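Long-range contacts in BpsB (PgaB), Poly-beta-1,6-N-acetyl-D-glucosamine N-deacetylase (Bordetella bronchiseptica RB50, PDB 5BU6), which removes acetyl groups from poly-beta-1,6-N-acetyl-D-glucosamine as a family 4 carbohydrate esterase and is required for biofilm formation in its bacterium: residues T89-F94 with E142-L148; A173-Q178 with D189-R195. The protein carries 5 engineered substitutions. One frame throughout, in Å; residues are numbered along the deposited sequence.

Contact 1 of 2, residues T89-F94 with E142-L148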
loop_
_atom_site.group_PDB
_atom_site.type_symbol
_atom_site.label_atom_id
_atom_site.label_comp_id
_atom_site.label_asym_id
_atom_site.label_seq_id
_atom_site.Cartn_x
_atom_site.Cartn_y
_atom_site.Cartn_z
ATOM N N THR A 89 -11.116 7.360 2.706
ATOM C CA THR A 89 -11.183 5.991 2.193
ATOM C C THR A 89 -12.501 5.335 2.598
ATOM O O THR A 89 -13.094 4.581 1.829
ATOM C CB THR A 89 -10.007 5.145 2.680
ATOM O OG1 THR A 89 -8.794 5.721 2.180
ATOM C CG2 THR A 89 -10.121 3.712 2.135
ATOM N N TYR A 90 -12.985 5.657 3.787
ATOM C CA TYR A 90 -14.227 5.061 4.276
ATOM C C TYR A 90 -15.468 5.840 3.831
ATOM O O TYR A 90 -16.493 5.268 3.460
ATOM C CB TYR A 90 -14.192 4.956 5.806
ATOM C CG TYR A 90 -15.467 4.394 6.399
ATOM C CD1 TYR A 90 -15.678 3.018 6.451
ATOM C CD2 TYR A 90 -16.472 5.228 6.862
ATOM C CE1 TYR A 90 -16.845 2.488 6.982
ATOM C CE2 TYR A 90 -17.648 4.707 7.397
ATOM C CZ TYR A 90 -17.820 3.322 7.447
ATOM O OH TYR A 90 -18.969 2.770 7.960
ATOM N N THR A 91 -15.411 7.161 3.897
ATOM C CA THR A 91 -16.610 7.927 3.620
ATOM C C THR A 91 -16.816 8.181 2.149
ATOM O O THR A 91 -17.944 8.423 1.718
ATOM C CB THR A 91 -16.571 9.278 4.365
ATOM O OG1 THR A 91 -15.378 9.970 3.997
ATOM C CG2 THR A 91 -16.521 9.034 5.844
ATOM N N LYS A 92 -15.749 8.140 1.352
ATOM C CA LYS A 92 -15.922 8.467 -0.066
ATOM C C LYS A 92 -15.640 7.295 -1.008
ATOM O O LYS A 92 -16.407 7.055 -1.947
ATOM C CB LYS A 92 -15.038 9.655 -0.451
ATOM C CG LYS A 92 -15.294 10.901 0.394
ATOM C CD LYS A 92 -16.718 11.423 0.229
ATOM C CE LYS A 92 -16.799 12.539 -0.803
ATOM N NZ LYS A 92 -18.082 13.309 -0.727
ATOM N N VAL A 93 -14.545 6.579 -0.771
ATOM C CA VAL A 93 -14.152 5.505 -1.672
ATOM C C VAL A 93 -15.032 4.277 -1.472
ATOM O O VAL A 93 -15.551 3.720 -2.434
ATOM C CB VAL A 93 -12.672 5.086 -1.488
ATOM C CG1 VAL A 93 -12.339 3.921 -2.413
ATOM C CG2 VAL A 93 -11.733 6.246 -1.768
ATOM N N PHE A 94 -15.208 3.882 -0.214
ATOM C CA PHE A 94 -15.967 2.679 0.145
ATOM C C PHE A 94 -17.385 2.638 -0.486
ATOM O O PHE A 94 -17.748 1.638 -1.105
ATOM C CB PHE A 94 -16.019 2.564 1.679
ATOM C CG PHE A 94 -16.674 1.304 2.192
ATOM C CD1 PHE A 94 -16.479 0.087 1.557
ATOM C CD2 PHE A 94 -17.449 1.336 3.348
ATOM C CE1 PHE A 94 -17.081 -1.076 2.038
ATOM C CE2 PHE A 94 -18.043 0.179 3.841
ATOM C CZ PHE A 94 -17.855 -1.033 3.179
ATOM N N GLU A 142 -15.274 -2.946 9.233
ATOM C CA GLU A 142 -16.503 -2.962 8.453
ATOM C C GLU A 142 -16.231 -3.184 6.959
ATOM O O GLU A 142 -16.939 -3.951 6.300
ATOM C CB GLU A 142 -17.292 -1.670 8.643
ATOM C CG GLU A 142 -18.638 -1.693 7.935
ATOM C CD GLU A 142 -19.462 -0.445 8.179
ATOM O OE1 GLU A 142 -19.395 0.103 9.299
ATOM O OE2 GLU A 142 -20.174 -0.009 7.247
ATOM N N MET A 143 -15.205 -2.520 6.435
ATOM C CA MET A 143 -14.828 -2.680 5.036
ATOM C C MET A 143 -14.387 -4.110 4.752
ATOM O O MET A 143 -14.752 -4.708 3.738
ATOM C CB MET A 143 -13.710 -1.705 4.668
ATOM C CG MET A 143 -14.180 -0.256 4.653
ATOM S SD MET A 143 -13.075 0.879 3.795
ATOM C CE MET A 143 -11.519 0.542 4.597
ATOM N N ALA A 144 -13.573 -4.638 5.651
ATOM C CA ALA A 144 -13.124 -6.015 5.550
ATOM C C ALA A 144 -14.309 -6.963 5.558
ATOM O O ALA A 144 -14.340 -7.929 4.812
ATOM C CB ALA A 144 -12.167 -6.349 6.690
ATOM N N GLN A 145 -15.304 -6.685 6.390
ATOM C CA GLN A 145 -16.436 -7.594 6.491
ATOM C C GLN A 145 -17.439 -7.442 5.350
ATOM O O GLN A 145 -18.326 -8.274 5.202
ATOM C CB GLN A 145 -17.147 -7.410 7.830
ATOM C CG GLN A 145 -16.331 -7.923 9.007
ATOM C CD GLN A 145 -17.077 -7.812 10.314
ATOM O OE1 GLN A 145 -17.756 -6.818 10.571
ATOM N NE2 GLN A 145 -16.965 -8.841 11.145
ATOM N N SER A 146 -17.291 -6.395 4.542
ATOM C CA SER A 146 -18.187 -6.173 3.402
ATOM C C SER A 146 -17.964 -7.184 2.263
ATOM O O SER A 146 -18.812 -7.362 1.398
ATOM C CB SER A 146 -18.005 -4.764 2.854
ATOM O OG SER A 146 -16.780 -4.659 2.135
ATOM N N GLY A 147 -16.806 -7.830 2.258
ATOM C CA GLY A 147 -16.450 -8.751 1.193
ATOM C C GLY A 147 -15.736 -8.070 0.037
ATOM O O GLY A 147 -15.164 -8.739 -0.815
ATOM N N LEU A 148 -15.759 -6.738 0.007
ATOM C CA LEU A 148 -15.212 -6.009 -1.128
ATOM C C LEU A 148 -13.751 -5.630 -0.929
ATOM O O LEU A 148 -13.065 -5.332 -1.884
ATOM C CB LEU A 148 -16.006 -4.730 -1.388
ATOM C CG LEU A 148 -17.472 -4.809 -1.792
ATOM C CD1 LEU A 148 -18.081 -3.430 -1.625
ATOM C CD2 LEU A 148 -17.590 -5.284 -3.232
#

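Contact 2 of 2, residues A173-Q178 with D189-R195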
loop_
_atom_site.group_PDB
_atom_site.type_symbol
_atom_site.label_atom_id
_atom_site.label_comp_id
_atom_site.label_asym_id
_atom_site.label_seq_id
_atom_site.Cartn_x
_atom_site.Cartn_y
_atom_site.Cartn_z
ATOM N N ALA A 173 12.573 4.533 5.094
ATOM C CA ALA A 173 12.893 3.783 6.313
ATOM C C ALA A 173 13.132 2.295 6.083
ATOM O O ALA A 173 13.888 1.671 6.826
ATOM C CB ALA A 173 11.783 3.959 7.341
ATOM N N ALA A 174 12.480 1.720 5.074
ATOM C CA ALA A 174 12.568 0.271 4.874
ATOM C C ALA A 174 13.794 -0.141 4.075
ATOM O O ALA A 174 14.274 -1.270 4.191
ATOM C CB ALA A 174 11.306 -0.255 4.188
ATOM N N SER A 175 14.304 0.771 3.263
ATOM C CA SER A 175 15.338 0.417 2.300
ATOM C C SER A 175 16.737 0.575 2.872
ATOM O O SER A 175 17.599 -0.283 2.692
ATOM C CB SER A 175 15.197 1.276 1.041
ATOM O OG SER A 175 15.492 2.637 1.317
ATOM N N SER A 176 16.956 1.677 3.570
ATOM C CA SER A 176 18.298 2.046 3.975
ATOM C C SER A 176 18.700 1.458 5.319
ATOM O O SER A 176 17.880 1.336 6.229
ATOM C CB SER A 176 18.422 3.571 4.023
ATOM O OG SER A 176 17.426 4.141 4.851
ATOM N N ARG A 177 19.972 1.088 5.430
ATOM C CA ARG A 177 20.569 0.882 6.738
ATOM C C ARG A 177 20.765 2.263 7.353
ATOM O O ARG A 177 21.566 3.068 6.866
ATOM C CB ARG A 177 21.888 0.109 6.636
ATOM C CG ARG A 177 21.685 -1.399 6.533
ATOM C CD ARG A 177 22.982 -2.144 6.227
ATOM N NE ARG A 177 23.490 -1.850 4.887
ATOM C CZ ARG A 177 22.969 -2.335 3.762
ATOM N NH1 ARG A 177 21.909 -3.135 3.805
ATOM N NH2 ARG A 177 23.503 -2.012 2.590
ATOM N N GLN A 178 20.013 2.545 8.411
ATOM C CA GLN A 178 19.958 3.901 8.936
ATOM C C GLN A 178 21.159 4.252 9.818
ATOM O O GLN A 178 21.726 3.405 10.516
ATOM C CB GLN A 178 18.659 4.125 9.712
ATOM C CG GLN A 178 18.617 3.462 11.077
ATOM C CD GLN A 178 17.356 3.802 11.848
ATOM O OE1 GLN A 178 16.705 4.812 11.580
ATOM N NE2 GLN A 178 17.008 2.959 12.816
ATOM N N ASP A 189 23.606 -5.395 9.426
ATOM C CA ASP A 189 22.623 -6.194 8.702
ATOM C C ASP A 189 21.628 -6.879 9.635
ATOM O O ASP A 189 20.432 -6.875 9.373
ATOM C CB ASP A 189 23.331 -7.226 7.823
ATOM C CG ASP A 189 24.003 -6.593 6.616
ATOM O OD1 ASP A 189 23.462 -5.589 6.095
ATOM O OD2 ASP A 189 25.067 -7.095 6.189
ATOM N N ALA A 190 22.122 -7.441 10.733
ATOM C CA ALA A 190 21.249 -8.074 11.715
ATOM C C ALA A 190 20.272 -7.075 12.332
ATOM O O ALA A 190 19.083 -7.352 12.418
ATOM C CB ALA A 190 22.071 -8.740 12.794
ATOM N N GLU A 191 20.774 -5.919 12.761
ATOM C CA GLU A 191 19.924 -4.860 13.322
ATOM C C GLU A 191 18.873 -4.386 12.323
ATOM O O GLU A 191 17.690 -4.212 12.659
ATOM C CB GLU A 191 20.778 -3.669 13.773
ATOM C CG GLU A 191 21.728 -3.969 14.919
ATOM C CD GLU A 191 22.702 -2.829 15.188
ATOM O OE1 GLU A 191 22.848 -1.945 14.319
ATOM O OE2 GLU A 191 23.321 -2.817 16.271
ATOM N N TYR A 192 19.309 -4.175 11.087
ATOM C CA TYR A 192 18.418 -3.717 10.027
ATOM C C TYR A 192 17.293 -4.714 9.754
ATOM O O TYR A 192 16.117 -4.346 9.726
ATOM C CB TYR A 192 19.232 -3.468 8.759
ATOM C CG TYR A 192 18.430 -3.278 7.508
ATOM C CD1 TYR A 192 17.441 -2.302 7.422
ATOM C CD2 TYR A 192 18.692 -4.048 6.387
ATOM C CE1 TYR A 192 16.710 -2.128 6.246
ATOM C CE2 TYR A 192 17.991 -3.879 5.223
ATOM C CZ TYR A 192 16.999 -2.923 5.151
ATOM O OH TYR A 192 16.321 -2.772 3.969
ATOM N N ARG A 193 17.658 -5.980 9.573
ATOM C CA ARG A 193 16.669 -7.031 9.333
ATOM C C ARG A 193 15.676 -7.109 10.478
ATOM O O ARG A 193 14.466 -7.196 10.252
ATOM C CB ARG A 193 17.363 -8.389 9.150
ATOM C CG ARG A 193 17.922 -8.614 7.763
ATOM C CD ARG A 193 18.716 -9.933 7.670
ATOM N NE ARG A 193 18.963 -10.271 6.276
ATOM C CZ ARG A 193 18.178 -11.062 5.549
ATOM N NH1 ARG A 193 17.105 -11.617 6.097
ATOM N NH2 ARG A 193 18.475 -11.305 4.278
ATOM N N ALA A 194 16.197 -7.075 11.702
ATOM C CA ALA A 194 15.365 -7.134 12.909
ATOM C C ALA A 194 14.344 -5.991 12.962
ATOM O O ALA A 194 13.166 -6.210 13.268
ATOM C CB ALA A 194 16.235 -7.116 14.146
ATOM N N ARG A 195 14.789 -4.773 12.663
ATOM C CA ARG A 195 13.880 -3.630 12.679
ATOM C C ARG A 195 12.757 -3.816 11.663
ATOM O O ARG A 195 11.577 -3.669 12.003
ATOM C CB ARG A 195 14.646 -2.324 12.418
ATOM C CG ARG A 195 13.779 -1.060 12.370
ATOM C CD ARG A 195 14.641 0.222 12.332
ATOM N NE ARG A 195 15.540 0.268 11.173
ATOM C CZ ARG A 195 15.159 0.622 9.947
ATOM N NH1 ARG A 195 13.905 0.976 9.718
ATOM N NH2 ARG A 195 16.034 0.634 8.951
#

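Contact 1 of 2, residues T89-F94 with E142-L148
The Phe94 ring carries Met143 on one face: CG of Met143 sits over the ring centre, 3.7 Å from the centroid and 5° off the normal, a CH-pi contact. SD of Met143 lies obliquely to the same ring, 4.4 Å from its centroid, adding a Met-aromatic contact. At the ring's edge are CB of Ser146, 3.7 Å from CZ of Phe94, and OE2 of Glu142, 4.0 Å from CE2 of Phe94. The Tyr90 ring has CG of Met143 at its edge, 4.0 Å from CD1 of Tyr90, and OE1 of Glu142 near its plane. Both aromatic side chains leave helix 88-100 with CG anti to the backbone N (chi1 178° in Tyr90, -175° in Phe94). Met143 also touches Val106 of strand 104-108. OH of Tyr90 lies 3.0 Å from OE1 and 3.1 Å from OE2 of Glu142, close enough for only a weak hydrogen bond. OG of Ser146 donates to O of Met143 at 2.6 Å and accepts from N of Leu148 in an ST turn. Helix 88-100 thus packs on the end of helix 137-145 and the following turn, beside the deacetylase domain's parallel sheet, mainly by dispersion and sulfur-aromatic contact, with a weak polar contact between Tyr90 and exposed Glu142.

Contact 2 of 2, residues A173-Q178 with D189-R195
Arg195 and Tyr192 reach from helix 189-211 to successive carbonyls of the loop 173-178. The Arg195 guanidinium grips O of Ala173 end-on with two nitrogens, NH1 at 3.0 Å and NH2 at 3.2 Å from that oxygen. The acceptor lies in the guanidinium plane, yet the two bonds meet the carbonyl differently: NH2 comes nearly straight on, with a C=O...N angle of 168°, whereas NH1 stands above the carbonyl plane. Next along the loop, OH of Tyr192 donates to O of Ala174 at 2.5 Å, a short bond in the carbonyl plane. With CG anti to the backbone N (chi1 167°), the ring continues from CB toward the loop. CG of Arg177 packs obliquely against it, 3.9 Å from CG of Tyr192. Farther out, NH1 of Arg177 and OD1 of Asp189 form a long salt bridge of 3.7 Å; the oxygen lies well out of the guanidinium plane, so charge alone draws them together. CD of Gln178 lies over one face of the Arg195 guanidinium, 3.9 Å above its plane and offset, with the amide tilted 41°.

NE2 of Gln178 and NE of Arg195, 3.5 Å apart, are two donors that do not bond each other; both reach OE2 of Glu187, the amide weakly. Asn226 bonds OH of Tyr192. The hydroxyls of Ser175 and Ser176 turn back to O of Pro172, bracing the loop. Consecutive carbonyls of a loop without regular helical bonding are therefore satisfied by side chains, and the Arg195 charge is probably offset chiefly by Glu187.

In the fold
The two contacts follow one another along the chain, and both belong to the polysaccharide deacetylase domain. Their centres are 33 Å apart on opposite sides of the chain's centre, the nearest atoms about 21 Å apart. Contact 1 pairs helices 88-100 and 137-145 beside strands 104-108 and 149-153 of the parallel sheet. Contact 2, after the metal ligands in the chain, fastens the loop between strands 170-172 and 179-180 to the start of helix 189-211. Asp84, His154 and His159 bind nickel close to the elements contact 1 joins. The side chains of Thr89 and Ala174 lie about 10 and 12 Å from a bound nickel ion, and neither contact supplies a ligand of that site.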